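Local structure of maltose operon transcriptional repressor (Staphylococcus aureus subsp. aureus Mu50, 3HCW) at residues I135-K140 against Q194-L199. The protein probably represses transcription of the maltose operon, with a sugar-binding-protein-like C-terminal region that is likely to sense a small effector. Residues are numbered along the deposited sequence; the frame is centred on the assembly and turned at random.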
loop_
_atom_site.group_PDB
_atom_site.type_symbol
_atom_site.label_atom_id
_atom_site.label_comp_id
_atom_site.label_asym_id
_atom_site.label_seq_id
_atom_site.Cartn_x
_atom_site.Cartn_y
_atom_site.Cartn_z
ATOM N N ILE A 135 7.681 -16.183 -19.605
ATOM C CA ILE A 135 6.437 -15.436 -19.823
ATOM C C ILE A 135 6.559 -14.051 -19.183
ATOM O O ILE A 135 6.904 -13.941 -18.002
ATOM C CB ILE A 135 5.205 -16.184 -19.229
ATOM C CG1 ILE A 135 5.081 -17.596 -19.805
ATOM C CG2 ILE A 135 3.911 -15.400 -19.484
ATOM C CD1 ILE A 135 4.574 -18.640 -18.803
ATOM N N PHE A 136 6.318 -13.001 -19.971
ATOM C CA PHE A 136 6.211 -11.644 -19.442
ATOM C C PHE A 136 4.757 -11.195 -19.459
ATOM O O PHE A 136 4.091 -11.260 -20.490
ATOM C CB PHE A 136 7.059 -10.637 -20.231
ATOM C CG PHE A 136 7.298 -9.330 -19.502
ATOM C CD1 PHE A 136 8.462 -9.148 -18.737
ATOM C CD2 PHE A 136 6.372 -8.279 -19.581
ATOM C CE1 PHE A 136 8.700 -7.947 -18.056
ATOM C CE2 PHE A 136 6.593 -7.073 -18.904
ATOM C CZ PHE A 136 7.762 -6.907 -18.140
ATOM N N ILE A 137 4.281 -10.725 -18.312
ATOM C CA ILE A 137 2.910 -10.257 -18.190
ATOM C C ILE A 137 2.885 -8.742 -17.985
ATOM O O ILE A 137 3.536 -8.214 -17.086
ATOM C CB ILE A 137 2.146 -11.013 -17.070
ATOM C CG1 ILE A 137 2.240 -12.526 -17.287
ATOM C CG2 ILE A 137 0.690 -10.568 -17.017
ATOM C CD1 ILE A 137 1.398 -13.358 -16.336
ATOM N N THR A 138 2.146 -8.046 -18.840
ATOM C CA THR A 138 2.079 -6.588 -18.782
ATOM C C THR A 138 0.641 -6.044 -18.725
ATOM O O THR A 138 -0.331 -6.786 -18.919
ATOM C CB THR A 138 2.913 -5.927 -19.926
ATOM O OG1 THR A 138 3.085 -4.532 -19.649
ATOM C CG2 THR A 138 2.257 -6.116 -21.299
ATOM N N GLU A 139 0.532 -4.752 -18.423
ATOM C CA GLU A 139 -0.738 -4.030 -18.364
ATOM C C GLU A 139 -0.937 -3.186 -19.608
ATOM O O GLU A 139 0.025 -2.752 -20.227
ATOM C CB GLU A 139 -0.755 -3.086 -17.162
ATOM C CG GLU A 139 -1.376 -3.648 -15.898
ATOM C CD GLU A 139 -1.182 -2.726 -14.699
ATOM O OE1 GLU A 139 -0.036 -2.273 -14.457
ATOM O OE2 GLU A 139 -2.183 -2.459 -13.995
ATOM N N LYS A 140 -2.196 -2.920 -19.934
ATOM C CA LYS A 140 -2.554 -2.091 -21.079
ATOM C C LYS A 140 -2.132 -0.625 -20.914
ATOM O O LYS A 140 -1.832 -0.161 -19.806
ATOM C CB LYS A 140 -4.057 -2.193 -21.360
ATOM C CG LYS A 140 -4.678 -3.507 -20.901
ATOM C CD LYS A 140 -5.542 -4.116 -21.985
ATOM C CE LYS A 140 -6.012 -5.498 -21.575
ATOM N NZ LYS A 140 -6.073 -6.439 -22.729
ATOM N N GLN A 194 9.630 -23.250 -16.141
ATOM C CA GLN A 194 9.092 -21.932 -16.514
ATOM C C GLN A 194 9.245 -20.834 -15.467
ATOM O O GLN A 194 9.379 -21.101 -14.276
ATOM C CB GLN A 194 7.632 -22.043 -16.943
ATOM C CG GLN A 194 7.460 -22.401 -18.403
ATOM C CD GLN A 194 6.226 -23.230 -18.658
ATOM O OE1 GLN A 194 5.941 -24.185 -17.932
ATOM N NE2 GLN A 194 5.489 -22.881 -19.709
ATOM N N ALA A 195 9.234 -19.598 -15.948
ATOM C CA ALA A 195 9.248 -18.411 -15.108
ATOM C C ALA A 195 8.224 -17.404 -15.617
ATOM O O ALA A 195 8.080 -17.200 -16.838
ATOM C CB ALA A 195 10.644 -17.779 -15.067
ATOM N N ILE A 196 7.506 -16.798 -14.677
ATOM C CA ILE A 196 6.568 -15.728 -14.988
ATOM C C ILE A 196 7.100 -14.419 -14.434
ATOM O O ILE A 196 7.364 -14.304 -13.225
ATOM C CB ILE A 196 5.156 -16.003 -14.413
ATOM C CG1 ILE A 196 4.538 -17.234 -15.072
ATOM C CG2 ILE A 196 4.254 -14.766 -14.586
ATOM C CD1 ILE A 196 3.370 -17.835 -14.299
ATOM N N ILE A 197 7.272 -13.440 -15.319
ATOM C CA ILE A 197 7.666 -12.099 -14.906
ATOM C C ILE A 197 6.536 -11.101 -15.161
ATOM O O ILE A 197 5.976 -11.056 -16.260
ATOM C CB ILE A 197 8.996 -11.648 -15.575
ATOM C CG1 ILE A 197 10.168 -12.468 -15.021
ATOM C CG2 ILE A 197 9.261 -10.155 -15.322
ATOM C CD1 ILE A 197 11.431 -12.478 -15.905
ATOM N N SER A 198 6.187 -10.329 -14.127
ATOM C CA SER A 198 5.179 -9.277 -14.251
ATOM C C SER A 198 5.826 -7.911 -14.255
ATOM O O SER A 198 6.814 -7.674 -13.555
ATOM C CB SER A 198 4.166 -9.327 -13.100
ATOM O OG SER A 198 3.562 -10.603 -12.990
ATOM N N LEU A 199 5.216 -7.025 -15.030
ATOM C CA LEU A 199 5.549 -5.607 -15.131
ATOM C C LEU A 199 5.750 -4.855 -13.801
ATOM O O LEU A 199 6.646 -4.024 -13.688
ATOM C CB LEU A 199 4.438 -4.910 -15.932
ATOM C CG LEU A 199 4.632 -3.414 -16.195
ATOM C CD1 LEU A 199 5.806 -3.217 -17.134
ATOM C CD2 LEU A 199 3.371 -2.785 -16.764
#
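Ile-135 meets Ala-195 and Ile-197 where strands 133-139 and 194-198 run side by side, gripped through its backbone as well as its side chain. The N of Ile-135 donates to Ala-195 O (3.0 Å), while its own O receives Ile-197 N in an almost straight bond (2.8 Å, 179° at the hydrogen). Ile-137 N likewise donates to Ile-197 O and its O accepts Leu-199 N, giving the regular ladder of parallel strands. Beta-branched isoleucines suit these extended positions. On one face of the sheet Ile-135 and Ile-196 point the same way side by side, and CD1 of Ile-137 reaches CG2 of Ile-196 (3.6 Å); helices 173-187 and 201-213 pack over this side. On the other, Phe-136 has its CG anti to the backbone N (chi1 -163°), which brings the ring across the strand boundary. Its CE1 meets CG2 of Ile-197 (3.6 Å), Ile-197 O lies above one ring face, and helix 144-159 covers the ring. Leu-199, the other large contributor, lies just past its strand and turns its side chain back, setting CD2 against Thr-138 OG1 (3.4 Å). The pair belongs to the parallel sheet of one alpha/beta lobe of the periplasmic-binding-protein-like region. The chemistry implies a buried, mainly apolar contact held by backbone bonds, with Phe-136 and Thr-138 bonded to strand 163-169 on the other side; its polar side chains have partners beyond it, Gln-194 in Glu-133, Thr-138 in Ser-146 and Ser-198, through OG, in ND1 of His-204.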